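Local coordinates for ABC transporter substrate-binding protein (Bradyrhizobium japonicum, PDB 4I1D), which probably acts as the periplasmic solute-binding component of an ABC transporter, with polyamines such as putrescine or spermidine as possible ligands, at residues V125-V130 with P178-W183; R137-H142 with E174-H179; H142-L147 with I227-S232; Q189-L194 with N206-A211. All blocks are in the same frame, centred on the assembly; numbering follows the deposited sequence.

Overall arrangement
Following the chain from the N terminus, helix 124-128 opens contact 1 and strand 137-140 opens contact 2. The loop 142-147 after that strand opens contact 3. Helix 166-176 then returns to strand 137-140 and closes contact 2 at 174-179. Contact 1 closes on the same stretch, at 178-183, and the two share Pro178 and His179. Contact 4 joins helices 187-196 and 206-214 and is nested in the loop of contact 3. Contact 3 crosses contacts 1 and 2 and closes last, on strand 219-235. Contact 1 sets helix 124-128 and its following turn against the turn before strand 182-184; contact 2 sets helix 166-176 on strand 137-140. Contact 3 ties that region to the long strand.

Contact 1 (V125-V130 with P178-W183); sequences VDFWDV and PHITVW. With SO4 (sulfate ion), chain E.
Val130 lies against the imidazole of His179, where the turn after helix 124-128 meets the approach to strand 182-184. This belongs to the alpha/beta fold of a periplasmic binding protein. CG2 of Val130 sits over one face of the His179 ring, 3.7 Å from CG. It makes a CH-pi contact, 4.0 Å from the ring centroid and 22° off the normal. The methyl is displaced toward the rim of the ring. The other methyl, CG1 of Val130, lies 4.0 Å from His179 ND1. In His179, CG is anti to the carbonyl carbon (chi1 -61°), and with chi2 at -77° the ring turns a face to the valine. With an alanine at His179, the CG2 methyl of Val130 is likely to lose the ring face it rests on, leaving a gap beside the turn. Pro163 of the second subunit also packs on His179. Deeper in, the Phe127 ring meets the tip of Ile180, with CE2 4.2 Å from CD1. Phe127 has CG anti to its backbone N, which carries the ring toward the isoleucine. Leu139 of the neighbouring strand also packs on this ring. Asp129, the first residue past the helix, centres an inverse gamma turn, and Val130 follows it. A sulfate, probably from the crystallisation liquor, is bound beside Thr181. Thr181 OG1 donates to O1 of the sulfate at 2.9 Å.

Contact 2 (R137-H142 with E174-H179); sequences RALRNH and EEIKPH
Leu139 and Ile176 make the apolar part of this contact. CD1 of the leucine meets the CG2 branch of the isoleucine at 4.3 Å. Leu139 projects from strand 137-140 toward helix 166-176, which covers this face of the sheet. Leu139 also touches Phe127 and Trp183, so the pair belongs to a buried helix-on-sheet layer of the alpha/beta fold. The second kind of contact joins a side chain to the backbone. Arg137 runs its aliphatic part past the carbonyl of His179, with CB 3.7 Å and CD 3.9 Å from His179 O. Its chain is extended from CG to NE (chi2 160°, chi3 157°), which brings the guanidinium to the end of helix 124-128. NE donates to Phe127 O in that helix, and NH1 to Phe133 O in the loop beyond it. Within the second segment, the backbone bond from His179 N to Ile176 O, 2.7 Å, closes a 3-10 turn. No hydrogen bond crosses between the segments. The strand therefore meets the helix through carbon packing and the 3-10 turn through the arginine stem, while the buried guanidinium is satisfied by main-chain carbonyls outside the two segments. Those carbonyl dipoles would probably help to stabilise its positive charge.

Contact 3 (H142-L147 with I227-S232); sequences HPIATL and ILQSTS
Ala145 points its CB toward strand 219-235 and faces both Ile227 and Gln229. The contact joins the loop after strand 137-140 to the long strand of the sheet in this periplasmic-binding-protein fold. Ile227 and Gln229 both project toward the loop, two residues apart on one side of the strand. Ile227 has CG2 anti to its backbone N, and this branch comes 4.2 Å from Ala145 CB. Its other branch extends alongside the loop backbone, with CD1 4.0 Å from Ala145 O. The extended Gln229 chain brings its amide up beside the alanine methyl and Ile144 CG2. Met301 packs against Ile144, Ile227 and Gln229, and Ser107 of strand 100-112 touches Ala145. Ala145 is at the N-cap position of helix 146-153. Within the loop, the backbone N of Ile144 donates to ND1 of His142, from a position tilted 19° out of the ring plane. Thr146 OG1 donates to His142 O at 2.6 Å, nearly in line with the C=O bond.

Contact 4 (Q189-L194 with N206-A211); sequences QSAQLL and NGRVSA. With MLT (D-malate), chain U.
Leu194 and Val209 form the apolar part of the contact, with CD1 of the leucine 4.1 Å from CG2 of the valine. The Arg208 stem adds further packing: its CD lies 4.3 Å from Ala191 CB, and its CB lies beside Ser190 OG. That hydroxyl is hydrogen-bonded to Gly187 O. The segments belong to helices 187-196 and 206-214, linked through strand 201-205 in a helix-strand-helix unit of the periplasmic-binding-protein fold. The axes of 189-194 and 206-211 approach to 9.3 Å, with a signed crossing angle of -40°. The charged part is the grip on D-malate. Arg208 bends at chi2 (-69°), then runs straight to a guanidinium that meets one carboxylate at its edge. NE donates to O5 of malate at 3.0 Å and 170°, and NH2 to O4 at 2.9 Å. A leucine in its place would probably leave this malate carboxylate without these two N-H donors and a nearby positive charge. NH1 of Arg208 forms a salt bridge with Asp37 of the third subunit.

Contact 1 (V125-V130 with P178-W183)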
loop_
_atom_site.group_PDB
_atom_site.type_symbol
_atom_site.label_atom_id
_atom_site.label_comp_id
_atom_site.label_asym_id
_atom_site.label_seq_id
_atom_site.Cartn_x
_atom_site.Cartn_y
_atom_site.Cartn_z
ATOM N N VAL A 125 -43.348 -0.903 -1.631
ATOM C CA VAL A 125 -43.814 0.475 -1.536
ATOM C C VAL A 125 -43.903 0.882 -0.058
ATOM O O VAL A 125 -43.383 1.924 0.342
ATOM C CB VAL A 125 -45.173 0.646 -2.220
ATOM C CG1 VAL A 125 -45.578 2.125 -2.259
ATOM C CG2 VAL A 125 -45.125 0.057 -3.618
ATOM N N ASP A 126 -44.534 0.039 0.754
ATOM C CA ASP A 126 -44.602 0.280 2.191
ATOM C C ASP A 126 -43.204 0.349 2.779
ATOM O O ASP A 126 -42.896 1.245 3.555
ATOM C CB ASP A 126 -45.401 -0.817 2.887
ATOM C CG ASP A 126 -46.867 -0.836 2.462
ATOM O OD1 ASP A 126 -47.369 0.202 1.976
ATOM O OD2 ASP A 126 -47.518 -1.892 2.618
ATOM N N PHE A 127 -42.355 -0.600 2.394
ATOM C CA PHE A 127 -40.984 -0.649 2.894
ATOM C C PHE A 127 -40.246 0.664 2.657
ATOM O O PHE A 127 -39.505 1.131 3.522
ATOM C CB PHE A 127 -40.210 -1.797 2.240
ATOM C CG PHE A 127 -38.865 -2.064 2.868
ATOM C CD1 PHE A 127 -38.724 -3.023 3.857
ATOM C CD2 PHE A 127 -37.741 -1.369 2.459
ATOM C CE1 PHE A 127 -37.483 -3.283 4.435
ATOM C CE2 PHE A 127 -36.494 -1.626 3.036
ATOM C CZ PHE A 127 -36.371 -2.582 4.020
ATOM N N TRP A 128 -40.444 1.251 1.479
ATOM C CA TRP A 128 -39.841 2.541 1.146
ATOM C C TRP A 128 -40.538 3.724 1.834
ATOM O O TRP A 128 -39.969 4.814 1.941
ATOM C CB TRP A 128 -39.814 2.747 -0.374
ATOM C CG TRP A 128 -38.443 2.575 -0.971
ATOM C CD1 TRP A 128 -37.609 3.570 -1.420
ATOM C CD2 TRP A 128 -37.733 1.334 -1.175
ATOM N NE1 TRP A 128 -36.431 3.025 -1.889
ATOM C CE2 TRP A 128 -36.482 1.658 -1.757
ATOM C CE3 TRP A 128 -38.036 -0.011 -0.935
ATOM C CZ2 TRP A 128 -35.534 0.682 -2.097
ATOM C CZ3 TRP A 128 -37.080 -0.991 -1.274
ATOM C CH2 TRP A 128 -35.850 -0.631 -1.854
ATOM N N ASP A 129 -41.759 3.516 2.317
ATOM C CA ASP A 129 -42.517 4.622 2.933
ATOM C C ASP A 129 -42.186 4.783 4.418
ATOM O O ASP A 129 -42.891 4.266 5.282
ATOM C CB ASP A 129 -44.017 4.416 2.761
ATOM C CG ASP A 129 -44.820 5.686 3.029
ATOM O OD1 ASP A 129 -45.907 5.820 2.425
ATOM O OD2 ASP A 129 -44.369 6.543 3.831
ATOM N N VAL A 130 -41.112 5.510 4.696
ATOM C CA VAL A 130 -40.587 5.659 6.045
ATOM C C VAL A 130 -41.506 6.463 6.954
ATOM O O VAL A 130 -41.541 6.242 8.163
ATOM C CB VAL A 130 -39.209 6.325 6.014
ATOM C CG1 VAL A 130 -38.882 6.939 7.367
ATOM C CG2 VAL A 130 -38.151 5.308 5.581
ATOM N N PRO A 178 -30.138 6.063 3.499
ATOM C CA PRO A 178 -29.934 6.674 4.825
ATOM C C PRO A 178 -30.851 6.071 5.889
ATOM O O PRO A 178 -30.617 6.254 7.093
ATOM C CB PRO A 178 -30.294 8.154 4.597
ATOM C CG PRO A 178 -30.102 8.375 3.134
ATOM C CD PRO A 178 -30.508 7.065 2.480
ATOM N N HIS A 179 -31.879 5.349 5.443
ATOM C CA HIS A 179 -32.856 4.783 6.360
ATOM C C HIS A 179 -32.599 3.304 6.611
ATOM O O HIS A 179 -33.336 2.653 7.351
ATOM C CB HIS A 179 -34.266 5.016 5.832
ATOM C CG HIS A 179 -34.606 6.466 5.681
ATOM N ND1 HIS A 179 -34.922 7.267 6.755
ATOM C CD2 HIS A 179 -34.643 7.265 4.587
ATOM C CE1 HIS A 179 -35.167 8.497 6.327
ATOM N NE2 HIS A 179 -35.003 8.522 5.016
ATOM N N ILE A 180 -31.539 2.782 6.001
ATOM C CA ILE A 180 -31.164 1.405 6.238
ATOM C C ILE A 180 -30.235 1.353 7.448
ATOM O O ILE A 180 -29.165 1.970 7.470
ATOM C CB ILE A 180 -30.505 0.771 5.012
ATOM C CG1 ILE A 180 -31.484 0.769 3.830
ATOM C CG2 ILE A 180 -30.022 -0.629 5.340
ATOM C CD1 ILE A 180 -32.875 0.246 4.160
ATOM N N THR A 181 -30.682 0.623 8.463
ATOM C CA THR A 181 -29.952 0.470 9.705
ATOM C C THR A 181 -28.751 -0.440 9.491
ATOM O O THR A 181 -27.645 -0.150 9.954
ATOM C CB THR A 181 -30.871 -0.146 10.753
ATOM O OG1 THR A 181 -32.049 0.664 10.867
ATOM C CG2 THR A 181 -30.170 -0.255 12.094
ATOM N N VAL A 182 -28.983 -1.541 8.779
ATOM C CA VAL A 182 -27.951 -2.534 8.510
ATOM C C VAL A 182 -28.137 -3.162 7.134
ATOM O O VAL A 182 -29.248 -3.520 6.757
ATOM C CB VAL A 182 -28.002 -3.700 9.530
ATOM C CG1 VAL A 182 -27.006 -4.779 9.138
ATOM C CG2 VAL A 182 -27.730 -3.206 10.930
ATOM N N TRP A 183 -27.041 -3.306 6.397
ATOM C CA TRP A 183 -27.019 -4.134 5.196
ATOM C C TRP A 183 -26.449 -5.492 5.576
ATOM O O TRP A 183 -25.246 -5.615 5.812
ATOM C CB TRP A 183 -26.138 -3.483 4.130
ATOM C CG TRP A 183 -26.693 -2.173 3.619
ATOM C CD1 TRP A 183 -26.509 -0.937 4.161
ATOM C CD2 TRP A 183 -27.518 -1.984 2.460
ATOM N NE1 TRP A 183 -27.165 0.014 3.409
ATOM C CE2 TRP A 183 -27.792 -0.605 2.361
ATOM C CE3 TRP A 183 -28.056 -2.851 1.501
ATOM C CZ2 TRP A 183 -28.574 -0.072 1.341
ATOM C CZ3 TRP A 183 -28.833 -2.317 0.486
ATOM C CH2 TRP A 183 -29.087 -0.947 0.416
HETATM S S SO4 E . -31.405 4.402 11.391
HETATM O O1 SO4 E . -31.011 3.108 11.952
HETATM O O2 SO4 E . -30.582 4.715 10.222
HETATM O O3 SO4 E . -32.813 4.370 10.986
HETATM O O4 SO4 E . -31.220 5.417 12.427
#

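Contact 2 (R137-H142 with E174-H179)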
loop_
_atom_site.group_PDB
_atom_site.type_symbol
_atom_site.label_atom_id
_atom_site.label_comp_id
_atom_site.label_asym_id
_atom_site.label_seq_id
_atom_site.Cartn_x
_atom_site.Cartn_y
_atom_site.Cartn_z
ATOM N N ARG A 137 -34.648 -0.672 9.611
ATOM C CA ARG A 137 -34.789 -1.462 8.397
ATOM C C ARG A 137 -33.456 -2.085 8.025
ATOM O O ARG A 137 -32.396 -1.509 8.289
ATOM C CB ARG A 137 -35.226 -0.573 7.226
ATOM C CG ARG A 137 -36.669 -0.090 7.257
ATOM C CD ARG A 137 -36.839 1.130 6.358
ATOM N NE ARG A 137 -38.224 1.319 5.927
ATOM C CZ ARG A 137 -39.183 1.853 6.677
ATOM N NH1 ARG A 137 -40.406 1.978 6.180
ATOM N NH2 ARG A 137 -38.930 2.261 7.920
ATOM N N ALA A 138 -33.517 -3.245 7.381
ATOM C CA ALA A 138 -32.320 -3.909 6.865
ATOM C C ALA A 138 -32.613 -4.415 5.463
ATOM O O ALA A 138 -33.751 -4.775 5.143
ATOM C CB ALA A 138 -31.905 -5.064 7.763
ATOM N N LEU A 139 -31.585 -4.412 4.623
ATOM C CA LEU A 139 -31.669 -5.014 3.302
ATOM C C LEU A 139 -30.412 -5.848 3.174
ATOM O O LEU A 139 -29.490 -5.697 3.978
ATOM C CB LEU A 139 -31.723 -3.946 2.194
ATOM C CG LEU A 139 -33.011 -3.132 2.003
ATOM C CD1 LEU A 139 -32.828 -2.053 0.909
ATOM C CD2 LEU A 139 -34.191 -4.050 1.678
ATOM N N ARG A 140 -30.366 -6.725 2.181
ATOM C CA ARG A 140 -29.183 -7.556 1.980
ATOM C C ARG A 140 -28.118 -6.781 1.207
ATOM O O ARG A 140 -28.441 -6.061 0.259
ATOM C CB ARG A 140 -29.544 -8.817 1.207
ATOM C CG ARG A 140 -28.352 -9.770 1.053
ATOM C CD ARG A 140 -28.701 -10.996 0.221
ATOM N NE ARG A 140 -27.538 -11.870 0.091
ATOM C CZ ARG A 140 -27.351 -12.739 -0.899
ATOM N NH1 ARG A 140 -28.248 -12.852 -1.872
ATOM N NH2 ARG A 140 -26.255 -13.489 -0.921
ATOM N N ASN A 141 -26.859 -6.925 1.606
ATOM C CA ASN A 141 -25.757 -6.291 0.879
ATOM C C ASN A 141 -25.455 -7.072 -0.385
ATOM O O ASN A 141 -24.419 -7.735 -0.483
ATOM C CB ASN A 141 -24.490 -6.195 1.740
ATOM C CG ASN A 141 -23.439 -5.264 1.139
ATOM O OD1 ASN A 141 -23.397 -5.043 -0.077
ATOM N ND2 ASN A 141 -22.588 -4.706 1.996
ATOM N N HIS A 142 -26.366 -6.992 -1.350
ATOM C CA HIS A 142 -26.272 -7.803 -2.553
ATOM C C HIS A 142 -27.324 -7.386 -3.569
ATOM O O HIS A 142 -28.467 -7.121 -3.209
ATOM C CB HIS A 142 -26.452 -9.279 -2.198
ATOM C CG HIS A 142 -25.868 -10.213 -3.206
ATOM N ND1 HIS A 142 -26.533 -10.575 -4.359
ATOM C CD2 HIS A 142 -24.679 -10.862 -3.238
ATOM C CE1 HIS A 142 -25.780 -11.407 -5.053
ATOM N NE2 HIS A 142 -24.650 -11.597 -4.395
ATOM N N GLU A 174 -30.727 4.477 -3.642
ATOM C CA GLU A 174 -30.020 5.631 -3.106
ATOM C C GLU A 174 -30.942 6.403 -2.179
ATOM O O GLU A 174 -30.524 6.865 -1.123
ATOM C CB GLU A 174 -29.525 6.545 -4.231
ATOM C CG GLU A 174 -28.039 6.392 -4.523
ATOM C CD GLU A 174 -27.166 6.728 -3.316
ATOM O OE1 GLU A 174 -27.586 7.550 -2.472
ATOM O OE2 GLU A 174 -26.057 6.166 -3.210
ATOM N N GLU A 175 -32.205 6.525 -2.573
ATOM C CA GLU A 175 -33.188 7.223 -1.757
ATOM C C GLU A 175 -33.358 6.593 -0.358
ATOM O O GLU A 175 -33.465 7.308 0.634
ATOM C CB GLU A 175 -34.533 7.309 -2.490
ATOM C CG GLU A 175 -35.683 7.801 -1.610
ATOM C CD GLU A 175 -37.050 7.728 -2.287
ATOM O OE1 GLU A 175 -37.128 7.308 -3.465
ATOM O OE2 GLU A 175 -38.049 8.099 -1.626
ATOM N N ILE A 176 -33.357 5.267 -0.273
ATOM C CA ILE A 176 -33.692 4.592 0.985
ATOM C C ILE A 176 -32.464 4.444 1.885
ATOM O O ILE A 176 -32.577 4.290 3.103
ATOM C CB ILE A 176 -34.283 3.178 0.726
ATOM C CG1 ILE A 176 -35.089 2.669 1.930
ATOM C CG2 ILE A 176 -33.162 2.176 0.421
ATOM C CD1 ILE A 176 -36.044 3.688 2.536
ATOM N N LYS A 177 -31.293 4.494 1.264
ATOM C CA LYS A 177 -30.025 4.159 1.912
ATOM C C LYS A 177 -29.813 4.771 3.322
ATOM O O LYS A 177 -29.358 4.082 4.240
ATOM C CB LYS A 177 -28.879 4.538 0.973
ATOM C CG LYS A 177 -27.561 3.881 1.260
ATOM C CD LYS A 177 -26.562 4.275 0.194
ATOM C CE LYS A 177 -25.392 3.299 0.142
ATOM N NZ LYS A 177 -24.379 3.737 -0.853
ATOM N N PRO A 178 -30.138 6.063 3.499
ATOM C CA PRO A 178 -29.934 6.674 4.825
ATOM C C PRO A 178 -30.851 6.071 5.889
ATOM O O PRO A 178 -30.617 6.254 7.093
ATOM C CB PRO A 178 -30.294 8.154 4.597
ATOM C CG PRO A 178 -30.102 8.375 3.134
ATOM C CD PRO A 178 -30.508 7.065 2.480
ATOM N N HIS A 179 -31.879 5.349 5.443
ATOM C CA HIS A 179 -32.856 4.783 6.360
ATOM C C HIS A 179 -32.599 3.304 6.611
ATOM O O HIS A 179 -33.336 2.653 7.351
ATOM C CB HIS A 179 -34.266 5.016 5.832
ATOM C CG HIS A 179 -34.606 6.466 5.681
ATOM N ND1 HIS A 179 -34.922 7.267 6.755
ATOM C CD2 HIS A 179 -34.643 7.265 4.587
ATOM C CE1 HIS A 179 -35.167 8.497 6.327
ATOM N NE2 HIS A 179 -35.003 8.522 5.016
#

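Contact 3 (H142-L147 with I227-S232)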
loop_
_atom_site.group_PDB
_atom_site.type_symbol
_atom_site.label_atom_id
_atom_site.label_comp_id
_atom_site.label_asym_id
_atom_site.label_seq_id
_atom_site.Cartn_x
_atom_site.Cartn_y
_atom_site.Cartn_z
ATOM N N HIS A 142 -26.366 -6.992 -1.350
ATOM C CA HIS A 142 -26.272 -7.803 -2.553
ATOM C C HIS A 142 -27.324 -7.386 -3.569
ATOM O O HIS A 142 -28.467 -7.121 -3.209
ATOM C CB HIS A 142 -26.452 -9.279 -2.198
ATOM C CG HIS A 142 -25.868 -10.213 -3.206
ATOM N ND1 HIS A 142 -26.533 -10.575 -4.359
ATOM C CD2 HIS A 142 -24.679 -10.862 -3.238
ATOM C CE1 HIS A 142 -25.780 -11.407 -5.053
ATOM N NE2 HIS A 142 -24.650 -11.597 -4.395
ATOM N N PRO A 143 -26.940 -7.332 -4.848
ATOM C CA PRO A 143 -27.861 -6.820 -5.877
ATOM C C PRO A 143 -29.049 -7.740 -6.157
ATOM O O PRO A 143 -30.140 -7.242 -6.432
ATOM C CB PRO A 143 -26.967 -6.678 -7.117
ATOM C CG PRO A 143 -25.787 -7.605 -6.852
ATOM C CD PRO A 143 -25.583 -7.579 -5.367
ATOM N N ILE A 144 -28.853 -9.052 -6.065
ATOM C CA ILE A 144 -29.910 -10.010 -6.397
ATOM C C ILE A 144 -31.127 -9.886 -5.470
ATOM O O ILE A 144 -30.975 -9.863 -4.254
ATOM C CB ILE A 144 -29.381 -11.444 -6.333
ATOM C CG1 ILE A 144 -28.142 -11.580 -7.213
ATOM C CG2 ILE A 144 -30.453 -12.433 -6.766
ATOM C CD1 ILE A 144 -28.453 -11.537 -8.665
ATOM N N ALA A 145 -32.322 -9.835 -6.060
ATOM C CA ALA A 145 -33.589 -9.632 -5.339
ATOM C C ALA A 145 -33.738 -8.197 -4.839
ATOM O O ALA A 145 -34.831 -7.639 -4.861
ATOM C CB ALA A 145 -33.738 -10.616 -4.180
ATOM N N THR A 146 -32.637 -7.608 -4.385
ATOM C CA THR A 146 -32.652 -6.226 -3.909
ATOM C C THR A 146 -33.077 -5.247 -5.017
ATOM O O THR A 146 -33.953 -4.395 -4.802
ATOM C CB THR A 146 -31.275 -5.827 -3.333
ATOM O OG1 THR A 146 -30.865 -6.800 -2.364
ATOM C CG2 THR A 146 -31.331 -4.453 -2.673
ATOM N N LEU A 147 -32.466 -5.369 -6.198
ATOM C CA LEU A 147 -32.832 -4.514 -7.328
ATOM C C LEU A 147 -34.307 -4.685 -7.651
ATOM O O LEU A 147 -35.014 -3.703 -7.852
ATOM C CB LEU A 147 -32.009 -4.845 -8.568
ATOM C CG LEU A 147 -30.510 -4.580 -8.464
ATOM C CD1 LEU A 147 -29.884 -4.659 -9.841
ATOM C CD2 LEU A 147 -30.255 -3.219 -7.842
ATOM N N ILE A 227 -39.807 -12.116 -3.833
ATOM C CA ILE A 227 -39.052 -12.548 -5.000
ATOM C C ILE A 227 -38.857 -14.074 -4.955
ATOM O O ILE A 227 -38.145 -14.607 -4.091
ATOM C CB ILE A 227 -37.693 -11.833 -5.106
ATOM C CG1 ILE A 227 -37.882 -10.318 -5.201
ATOM C CG2 ILE A 227 -36.933 -12.342 -6.315
ATOM C CD1 ILE A 227 -38.145 -9.661 -3.875
ATOM N N LEU A 228 -39.512 -14.768 -5.881
ATOM C CA LEU A 228 -39.514 -16.231 -5.901
ATOM C C LEU A 228 -38.295 -16.754 -6.655
ATOM O O LEU A 228 -38.083 -16.426 -7.828
ATOM C CB LEU A 228 -40.798 -16.758 -6.540
ATOM C CG LEU A 228 -40.916 -18.278 -6.624
ATOM C CD1 LEU A 228 -40.683 -18.938 -5.250
ATOM C CD2 LEU A 228 -42.270 -18.639 -7.183
ATOM N N GLN A 229 -37.498 -17.565 -5.971
ATOM C CA GLN A 229 -36.228 -18.026 -6.510
ATOM C C GLN A 229 -36.087 -19.531 -6.343
ATOM O O GLN A 229 -36.945 -20.170 -5.735
ATOM C CB GLN A 229 -35.086 -17.314 -5.793
ATOM C CG GLN A 229 -35.134 -15.798 -5.955
ATOM C CD GLN A 229 -34.389 -15.081 -4.837
ATOM O OE1 GLN A 229 -34.998 -14.441 -3.967
ATOM N NE2 GLN A 229 -33.072 -15.196 -4.849
ATOM N N SER A 230 -35.001 -20.094 -6.871
ATOM C CA SER A 230 -34.782 -21.533 -6.773
ATOM C C SER A 230 -33.309 -21.908 -6.846
ATOM O O SER A 230 -32.499 -21.194 -7.446
ATOM C CB SER A 230 -35.513 -22.244 -7.916
ATOM O OG SER A 230 -34.864 -21.982 -9.152
ATOM N N THR A 231 -32.965 -23.047 -6.254
ATOM C CA THR A 231 -31.689 -23.688 -6.567
ATOM C C THR A 231 -31.937 -24.884 -7.486
ATOM O O THR A 231 -33.068 -25.391 -7.589
ATOM C CB THR A 231 -30.922 -24.149 -5.306
ATOM O OG1 THR A 231 -31.759 -25.010 -4.528
ATOM C CG2 THR A 231 -30.491 -22.939 -4.455
ATOM N N SER A 232 -30.877 -25.313 -8.162
ATOM C CA SER A 232 -30.932 -26.462 -9.057
ATOM C C SER A 232 -29.727 -27.385 -8.820
ATOM O O SER A 232 -28.687 -26.953 -8.311
ATOM C CB SER A 232 -30.949 -26.006 -10.529
ATOM O OG SER A 232 -32.095 -25.222 -10.813
#

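Contact 4 (Q189-L194 with N206-A211)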
loop_
_atom_site.group_PDB
_atom_site.type_symbol
_atom_site.label_atom_id
_atom_site.label_comp_id
_atom_site.label_asym_id
_atom_site.label_seq_id
_atom_site.Cartn_x
_atom_site.Cartn_y
_atom_site.Cartn_z
ATOM N N GLN A 189 -27.360 -13.694 10.270
ATOM C CA GLN A 189 -27.359 -12.309 10.717
ATOM C C GLN A 189 -28.761 -11.710 10.550
ATOM O O GLN A 189 -29.249 -11.002 11.427
ATOM C CB GLN A 189 -26.305 -11.490 9.967
ATOM C CG GLN A 189 -26.456 -9.971 10.112
ATOM C CD GLN A 189 -25.379 -9.197 9.360
ATOM O OE1 GLN A 189 -24.841 -9.672 8.360
ATOM N NE2 GLN A 189 -25.051 -8.004 9.851
ATOM N N SER A 190 -29.420 -12.029 9.441
ATOM C CA SER A 190 -30.726 -11.450 9.163
ATOM C C SER A 190 -31.735 -11.949 10.188
ATOM O O SER A 190 -32.625 -11.207 10.602
ATOM C CB SER A 190 -31.194 -11.771 7.739
ATOM O OG SER A 190 -31.627 -13.113 7.621
ATOM N N ALA A 191 -31.588 -13.208 10.592
ATOM C CA ALA A 191 -32.453 -13.776 11.614
ATOM C C ALA A 191 -32.222 -13.095 12.963
ATOM O O ALA A 191 -33.173 -12.724 13.649
ATOM C CB ALA A 191 -32.224 -15.255 11.732
ATOM N N GLN A 192 -30.957 -12.941 13.341
ATOM C CA GLN A 192 -30.616 -12.302 14.606
ATOM C C GLN A 192 -31.203 -10.878 14.673
ATOM O O GLN A 192 -31.712 -10.454 15.718
ATOM C CB GLN A 192 -29.099 -12.262 14.786
ATOM C CG GLN A 192 -28.642 -11.658 16.106
ATOM C CD GLN A 192 -29.137 -12.442 17.320
ATOM O OE1 GLN A 192 -29.181 -13.675 17.307
ATOM N NE2 GLN A 192 -29.506 -11.723 18.379
ATOM N N LEU A 193 -31.131 -10.152 13.554
ATOM C CA LEU A 193 -31.640 -8.782 13.493
ATOM C C LEU A 193 -33.124 -8.723 13.856
ATOM O O LEU A 193 -33.559 -7.834 14.600
ATOM C CB LEU A 193 -31.411 -8.174 12.101
ATOM C CG LEU A 193 -29.938 -7.895 11.753
ATOM C CD1 LEU A 193 -29.797 -7.398 10.323
ATOM C CD2 LEU A 193 -29.290 -6.906 12.732
ATOM N N LEU A 194 -33.906 -9.659 13.316
ATOM C CA LEU A 194 -35.330 -9.716 13.635
ATOM C C LEU A 194 -35.529 -10.122 15.091
ATOM O O LEU A 194 -36.340 -9.539 15.804
ATOM C CB LEU A 194 -36.049 -10.710 12.726
ATOM C CG LEU A 194 -36.532 -10.227 11.365
ATOM C CD1 LEU A 194 -37.246 -11.361 10.670
ATOM C CD2 LEU A 194 -37.459 -9.037 11.528
ATOM N N ASN A 206 -37.380 -16.498 3.324
ATOM C CA ASN A 206 -38.555 -16.889 4.091
ATOM C C ASN A 206 -38.238 -17.981 5.117
ATOM O O ASN A 206 -38.839 -18.028 6.186
ATOM C CB ASN A 206 -39.688 -17.328 3.171
ATOM C CG ASN A 206 -39.428 -18.680 2.546
ATOM O OD1 ASN A 206 -38.685 -18.789 1.577
ATOM N ND2 ASN A 206 -40.029 -19.721 3.111
ATOM N N GLY A 207 -37.277 -18.840 4.792
ATOM C CA GLY A 207 -36.882 -19.923 5.683
ATOM C C GLY A 207 -36.251 -19.460 6.985
ATOM O O GLY A 207 -36.448 -20.085 8.030
ATOM N N ARG A 208 -35.496 -18.361 6.924
ATOM C CA ARG A 208 -34.870 -17.782 8.112
ATOM C C ARG A 208 -35.914 -17.134 9.014
ATOM O O ARG A 208 -35.815 -17.197 10.235
ATOM C CB ARG A 208 -33.808 -16.751 7.723
ATOM C CG ARG A 208 -32.459 -17.352 7.304
ATOM C CD ARG A 208 -31.742 -17.982 8.504
ATOM N NE ARG A 208 -30.436 -18.528 8.148
ATOM C CZ ARG A 208 -29.629 -19.135 9.012
ATOM N NH1 ARG A 208 -29.997 -19.258 10.282
ATOM N NH2 ARG A 208 -28.457 -19.614 8.612
ATOM N N VAL A 209 -36.922 -16.519 8.409
ATOM C CA VAL A 209 -37.965 -15.877 9.192
ATOM C C VAL A 209 -38.847 -16.895 9.884
ATOM O O VAL A 209 -39.100 -16.790 11.079
ATOM C CB VAL A 209 -38.871 -14.990 8.328
ATOM C CG1 VAL A 209 -39.923 -14.312 9.205
ATOM C CG2 VAL A 209 -38.040 -13.974 7.585
ATOM N N SER A 210 -39.327 -17.875 9.127
ATOM C CA SER A 210 -40.185 -18.897 9.703
ATOM C C SER A 210 -39.449 -19.571 10.855
ATOM O O SER A 210 -40.044 -19.858 11.894
ATOM C CB SER A 210 -40.580 -19.926 8.648
ATOM O OG SER A 210 -39.430 -20.402 7.977
ATOM N N ALA A 211 -38.146 -19.787 10.681
ATOM C CA ALA A 211 -37.351 -20.468 11.706
ATOM C C ALA A 211 -37.275 -19.654 12.985
ATOM O O ALA A 211 -37.535 -20.176 14.067
ATOM C CB ALA A 211 -35.948 -20.790 11.191
HETATM C C1 MLT U . -25.310 -17.030 3.898
HETATM O O1 MLT U . -24.252 -17.694 3.834
HETATM O O2 MLT U . -25.431 -16.018 3.169
HETATM C C2 MLT U . -26.425 -17.450 4.818
HETATM O O3 MLT U . -25.973 -18.013 6.040
HETATM C C3 MLT U . -27.265 -18.486 4.102
HETATM C C4 MLT U . -28.212 -19.065 5.118
HETATM O O4 MLT U . -27.867 -20.058 5.793
HETATM O O5 MLT U . -29.344 -18.559 5.307
#